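Local coordinates for phosphoinositol-specific phospholipase C (Pseudomonas sp., PDB 5FYP), which probably cleaves the phosphodiester bond of phosphoinositides in a calcium-dependent reaction, releasing diacylglycerol and a phosphorylated inositol, at residues N92-C97 and D137-R142; Q152-H157 and G163-N168. All blocks are in the same frame, centred on the assembly; numbering follows the deposited sequence.

Going from the N terminus, the chain enters helix 94-107, runs through strand 114-120 and comes back in helix 133-144; contact 1 closes this loop by joining the first turn of the earlier helix to the later one. Helix 151-158 follows next, and contact 2 closes a much shorter loop, with five residues between its segments 152-157 and 163-168. The two loops stand in series, neither nesting nor crossing, with centres about 25 Å apart and nearest atoms about 10 Å apart. Contact 1 thus ties together helices flanking a strand, as in a TIM-barrel-type fold, whereas contact 2 packs the short helix 165-168 beside helix 151-158, ahead of strand 184-189.

Contact 1 of 2, residues N92-C97 and D137-R142; sequences NDLEAC and DELVAR
Glu95 and Arg142 form the polar half of this helix-to-helix contact, a two-pronged salt bridge. Arg142 grips the carboxylate end-on: NH1 donates to Glu95 OE2 at 2.8 Å, and NH2 to Glu95 OE1 at 3.1 Å. The NH2 bond is nearly straight, with an N-H...O angle of 175°. Both oxygens lie at the guanidinium edge, close to its plane, but the nitrogens reach them from above the carboxylate, since the two planes are 58° apart. The bridge thus has two hydrogen bonds, yet its two groups are not coplanar. Glu95 gets there by extension, CG anti to the backbone N (chi1 179°) and the chain straight beyond it, while Arg142 bends at chi3 to bring its head round. A long acid and a longer base suit helices whose nearest CA atoms, those of Glu95 and Leu139, are 7.5 Å apart.

Apolar contacts lie beside the bridge. Leu139 CD1 sits against the Glu95 chain, 4.0 Å from CB, and comes within 3.7 Å of Glu95 OE1. Its other methyl, CD2, meets Leu94 CD2 at 4.0 Å, the two leucines crossing obliquely. Leu94 continues inward onto Leu49 and Phe51 of strand 46-52, a buried place that suits a branched hydrocarbon.

A side-chain cap holds the start of helix 94-107: Asp93, at the N-cap, accepts from Ala96 N through OD1 at 2.9 Å. Cys97, one turn into this helix, is tied to Cys84 by a disulfide.

Were Glu95 replaced by an alanine, the Arg142 guanidinium would probably lose its carboxylate mate and be free to turn, and Leu139 CD1 would be less covered, since only CB would remain against it. Chemically, the contact is graded: leucines bury the inner side, and the ion pair fastens the more exposed one.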
loop_
_atom_site.group_PDB
_atom_site.type_symbol
_atom_site.label_atom_id
_atom_site.label_comp_id
_atom_site.label_asym_id
_atom_site.label_seq_id
_atom_site.Cartn_x
_atom_site.Cartn_y
_atom_site.Cartn_z
ATOM N N ASN A 92 14.978 -10.721 -11.020
ATOM C CA ASN A 92 13.677 -10.504 -10.403
ATOM C C ASN A 92 13.764 -9.464 -9.272
ATOM O O ASN A 92 13.675 -9.784 -8.095
ATOM C CB ASN A 92 13.079 -11.843 -9.889
ATOM C CG ASN A 92 14.037 -12.649 -9.004
ATOM O OD1 ASN A 92 15.266 -12.683 -9.201
ATOM N ND2 ASN A 92 13.481 -13.318 -8.018
ATOM N N ASP A 93 13.969 -8.225 -9.690
ATOM C CA ASP A 93 14.140 -7.093 -8.790
ATOM C C ASP A 93 12.818 -6.368 -8.545
ATOM O O ASP A 93 11.764 -6.823 -8.954
ATOM C CB ASP A 93 15.238 -6.173 -9.326
ATOM C CG ASP A 93 14.861 -5.475 -10.628
ATOM O OD1 ASP A 93 13.868 -5.860 -11.289
ATOM O OD2 ASP A 93 15.606 -4.556 -11.007
ATOM N N LEU A 94 12.873 -5.197 -7.915
ATOM C CA LEU A 94 11.661 -4.454 -7.662
ATOM C C LEU A 94 10.919 -4.145 -8.936
ATOM O O LEU A 94 9.704 -4.352 -9.061
ATOM C CB LEU A 94 11.935 -3.177 -6.876
ATOM C CG LEU A 94 10.710 -2.300 -6.622
ATOM C CD1 LEU A 94 9.643 -3.010 -5.824
ATOM C CD2 LEU A 94 11.095 -1.005 -5.932
ATOM N N GLU A 95 11.652 -3.642 -9.926
ATOM C CA GLU A 95 11.020 -3.294 -11.207
ATOM C C GLU A 95 10.320 -4.494 -11.824
ATOM O O GLU A 95 9.214 -4.385 -12.366
ATOM C CB GLU A 95 12.054 -2.693 -12.167
ATOM C CG GLU A 95 11.481 -2.340 -13.520
ATOM C CD GLU A 95 12.401 -1.486 -14.368
ATOM O OE1 GLU A 95 13.414 -0.969 -13.874
ATOM O OE2 GLU A 95 12.085 -1.284 -15.551
ATOM N N ALA A 96 10.961 -5.657 -11.744
ATOM C CA ALA A 96 10.346 -6.873 -12.295
ATOM C C ALA A 96 9.027 -7.222 -11.575
ATOM O O ALA A 96 8.014 -7.572 -12.196
ATOM C CB ALA A 96 11.295 -8.032 -12.200
ATOM N N CYS A 97 9.051 -7.131 -10.255
ATOM C CA CYS A 97 7.855 -7.386 -9.459
ATOM C C CYS A 97 6.728 -6.407 -9.806
ATOM O O CYS A 97 5.568 -6.794 -9.946
ATOM C CB CYS A 97 8.143 -7.339 -7.964
ATOM S SG CYS A 97 9.267 -8.614 -7.346
ATOM N N ASP A 137 9.895 7.649 -7.355
ATOM C CA ASP A 137 8.717 8.095 -8.100
ATOM C C ASP A 137 8.912 7.874 -9.595
ATOM O O ASP A 137 7.962 7.476 -10.279
ATOM C CB ASP A 137 8.393 9.552 -7.835
ATOM C CG ASP A 137 7.558 9.777 -6.581
ATOM O OD1 ASP A 137 7.245 8.792 -5.869
ATOM O OD2 ASP A 137 7.150 10.927 -6.374
ATOM N N GLU A 138 10.108 8.148 -10.096
ATOM C CA GLU A 138 10.329 7.999 -11.522
ATOM C C GLU A 138 10.205 6.530 -11.951
ATOM O O GLU A 138 9.656 6.242 -13.000
ATOM C CB GLU A 138 11.663 8.635 -11.932
ATOM C CG GLU A 138 11.578 10.157 -11.927
ATOM C CD GLU A 138 12.851 10.904 -12.227
ATOM O OE1 GLU A 138 13.917 10.301 -12.264
ATOM O OE2 GLU A 138 12.754 12.128 -12.380
ATOM N N LEU A 139 10.712 5.611 -11.124
ATOM C CA LEU A 139 10.572 4.183 -11.409
ATOM C C LEU A 139 9.094 3.786 -11.448
ATOM O O LEU A 139 8.658 3.151 -12.399
ATOM C CB LEU A 139 11.301 3.334 -10.363
ATOM C CG LEU A 139 10.980 1.840 -10.391
ATOM C CD1 LEU A 139 11.376 1.237 -11.725
ATOM C CD2 LEU A 139 11.672 1.100 -9.263
ATOM N N VAL A 140 8.354 4.110 -10.388
ATOM C CA VAL A 140 6.993 3.603 -10.342
ATOM C C VAL A 140 6.129 4.222 -11.457
ATOM O O VAL A 140 5.256 3.563 -11.996
ATOM C CB VAL A 140 6.354 3.723 -8.948
ATOM C CG1 VAL A 140 7.211 2.960 -7.912
ATOM C CG2 VAL A 140 6.124 5.149 -8.505
ATOM N N ALA A 141 6.407 5.475 -11.786
ATOM C CA ALA A 141 5.688 6.140 -12.878
ATOM C C ALA A 141 6.045 5.527 -14.235
ATOM O O ALA A 141 5.198 5.362 -15.081
ATOM C CB ALA A 141 5.973 7.636 -12.882
ATOM N N ARG A 142 7.307 5.193 -14.410
ATOM C CA ARG A 142 7.754 4.554 -15.663
ATOM C C ARG A 142 7.100 3.191 -15.863
ATOM O O ARG A 142 6.676 2.847 -16.953
ATOM C CB ARG A 142 9.269 4.426 -15.685
ATOM C CG ARG A 142 9.812 3.822 -16.952
ATOM C CD ARG A 142 11.312 4.098 -17.066
ATOM N NE ARG A 142 12.056 3.600 -15.908
ATOM C CZ ARG A 142 12.303 2.312 -15.665
ATOM N NH1 ARG A 142 11.872 1.370 -16.484
ATOM N NH2 ARG A 142 12.984 1.970 -14.581
#

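Contact 2 of 2, residues Q152-H157 and G163-N168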
loop_
_atom_site.group_PDB
_atom_site.type_symbol
_atom_site.label_atom_id
_atom_site.label_comp_id
_atom_site.label_asym_id
_atom_site.label_seq_id
_atom_site.Cartn_x
_atom_site.Cartn_y
_atom_site.Cartn_z
ATOM N N GLN A 152 -2.368 13.367 -4.736
ATOM C CA GLN A 152 -2.972 14.537 -5.359
ATOM C C GLN A 152 -4.310 14.218 -6.031
ATOM O O GLN A 152 -5.215 15.042 -6.045
ATOM C CB GLN A 152 -2.012 15.129 -6.365
ATOM C CG GLN A 152 -2.554 16.331 -7.124
ATOM C CD GLN A 152 -2.848 17.501 -6.216
ATOM O OE1 GLN A 152 -1.930 18.139 -5.749
ATOM N NE2 GLN A 152 -4.122 17.810 -5.995
ATOM N N ASP A 153 -4.429 13.035 -6.623
ATOM C CA ASP A 153 -5.696 12.650 -7.227
ATOM C C ASP A 153 -6.798 12.598 -6.182
ATOM O O ASP A 153 -7.926 13.036 -6.410
ATOM C CB ASP A 153 -5.553 11.320 -7.938
ATOM C CG ASP A 153 -4.494 11.354 -9.025
ATOM O OD1 ASP A 153 -4.322 12.411 -9.700
ATOM O OD2 ASP A 153 -3.859 10.291 -9.256
ATOM N N LEU A 154 -6.490 12.023 -5.011
ATOM C CA LEU A 154 -7.448 11.967 -3.923
ATOM C C LEU A 154 -7.786 13.363 -3.431
ATOM O O LEU A 154 -8.939 13.691 -3.179
ATOM C CB LEU A 154 -6.901 11.109 -2.802
ATOM C CG LEU A 154 -7.819 10.993 -1.571
ATOM C CD1 LEU A 154 -9.166 10.380 -1.885
ATOM C CD2 LEU A 154 -7.083 10.203 -0.507
ATOM N N ALA A 155 -6.767 14.197 -3.296
ATOM C CA ALA A 155 -6.950 15.577 -2.831
ATOM C C ALA A 155 -7.894 16.348 -3.744
ATOM O O ALA A 155 -8.835 17.009 -3.283
ATOM C CB ALA A 155 -5.605 16.259 -2.707
ATOM N N THR A 156 -7.682 16.247 -5.038
ATOM C CA THR A 156 -8.580 16.875 -5.982
ATOM C C THR A 156 -9.996 16.330 -5.828
ATOM O O THR A 156 -10.965 17.091 -5.845
ATOM C CB THR A 156 -8.045 16.679 -7.395
ATOM O OG1 THR A 156 -6.807 17.385 -7.495
ATOM C CG2 THR A 156 -9.030 17.173 -8.445
ATOM N N HIS A 157 -10.137 15.022 -5.670
ATOM C CA HIS A 157 -11.459 14.416 -5.508
ATOM C C HIS A 157 -12.247 15.049 -4.351
ATOM O O HIS A 157 -13.434 15.300 -4.481
ATOM C CB HIS A 157 -11.355 12.913 -5.294
ATOM C CG HIS A 157 -12.676 12.257 -5.131
ATOM N ND1 HIS A 157 -13.541 12.055 -6.180
ATOM C CD2 HIS A 157 -13.306 11.807 -4.021
ATOM C CE1 HIS A 157 -14.632 11.467 -5.734
ATOM N NE2 HIS A 157 -14.521 11.314 -4.428
ATOM N N GLY A 163 -1.416 18.490 0.809
ATOM C CA GLY A 163 -0.812 18.692 2.114
ATOM C C GLY A 163 -1.779 18.895 3.248
ATOM O O GLY A 163 -1.335 19.108 4.379
ATOM N N ALA A 164 -3.071 18.785 2.978
ATOM C CA ALA A 164 -4.112 18.841 3.991
ATOM C C ALA A 164 -5.057 17.649 3.925
ATOM O O ALA A 164 -6.139 17.662 4.528
ATOM C CB ALA A 164 -4.899 20.161 3.899
ATOM N N LEU A 165 -4.656 16.598 3.210
ATOM C CA LEU A 165 -5.442 15.356 3.189
ATOM C C LEU A 165 -5.718 14.849 4.594
ATOM O O LEU A 165 -6.808 14.331 4.883
ATOM C CB LEU A 165 -4.695 14.253 2.442
ATOM C CG LEU A 165 -4.777 14.342 0.919
ATOM C CD1 LEU A 165 -3.758 13.404 0.303
ATOM C CD2 LEU A 165 -6.187 14.014 0.454
ATOM N N GLN A 166 -4.717 14.943 5.470
ATOM C CA GLN A 166 -4.809 14.275 6.769
ATOM C C GLN A 166 -6.110 14.589 7.477
ATOM O O GLN A 166 -6.833 13.689 7.923
ATOM C CB GLN A 166 -3.608 14.693 7.607
ATOM C CG GLN A 166 -3.561 14.010 8.950
ATOM C CD GLN A 166 -2.512 14.585 9.878
ATOM O OE1 GLN A 166 -2.269 15.804 9.908
ATOM N NE2 GLN A 166 -1.918 13.739 10.676
ATOM N N GLY A 167 -6.365 15.879 7.621
ATOM C CA GLY A 167 -7.575 16.343 8.293
ATOM C C GLY A 167 -8.762 16.553 7.382
ATOM O O GLY A 167 -9.917 16.391 7.820
ATOM N N ASN A 168 -8.537 16.918 6.124
ATOM C CA ASN A 168 -9.670 17.169 5.230
ATOM C C ASN A 168 -10.391 15.916 4.784
ATOM O O ASN A 168 -11.549 15.984 4.383
ATOM C CB ASN A 168 -9.254 18.038 4.060
ATOM C CG ASN A 168 -8.931 19.464 4.482
ATOM O OD1 ASN A 168 -9.317 19.911 5.552
ATOM N ND2 ASN A 168 -8.287 20.193 3.612
#
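Leu165 points its side chain across at helix 151-158 and meets it almost entirely through one methyl, CD2. That methyl lies against the backbone of Ala155, 3.7 Å from Ala155 CA and 3.8 Å from Ala155 N, with Ala155 CB at 3.9 Å. CG anti to the carbonyl carbon (chi1 -79°), beside the backbone N, sets the branch from which CD2 meets Ala155. Alanine suits the receiving position because its single methyl lets the leucine come right up to the main chain; the CA atoms of Ala155 and Leu165 are 6.2 Å apart, the nearest such pair between the segments.

Leu154 supplies the second wall. Its CG is anti to the backbone N (chi1 179°), and the side chain crosses that of Leu165 at a slant, with both CG and CD2 of Leu154 4.0 Å from Leu165 CD2. One methyl is thus shared between the body of a leucine and the backbone of the alanine next to it. Beyond the two segments, Leu165 also touches Pro151 and Ile158 of the same helix, and Leu154 leans on Phe149 and Trp174, so the apolar patch continues on further sides.

Polar groups stay within their own segments or turn elsewhere. Gln152 NE2 donates to Thr156 OG1 at 3.1 Å, one turn along the helix, bent to 143° and tilted from the amide plane. Gln166 NE2 bonds to Gly223 O, in another part of the fold, while Asn168 ND2 reaches Ser160 OG in the connecting loop.

With no hydrogen bond spanning the two segments, their mutual hold rests on buried hydrocarbon in van der Waals contact, centred on Leu165 CD2, which packs the short helix 165-168 against helix 151-158.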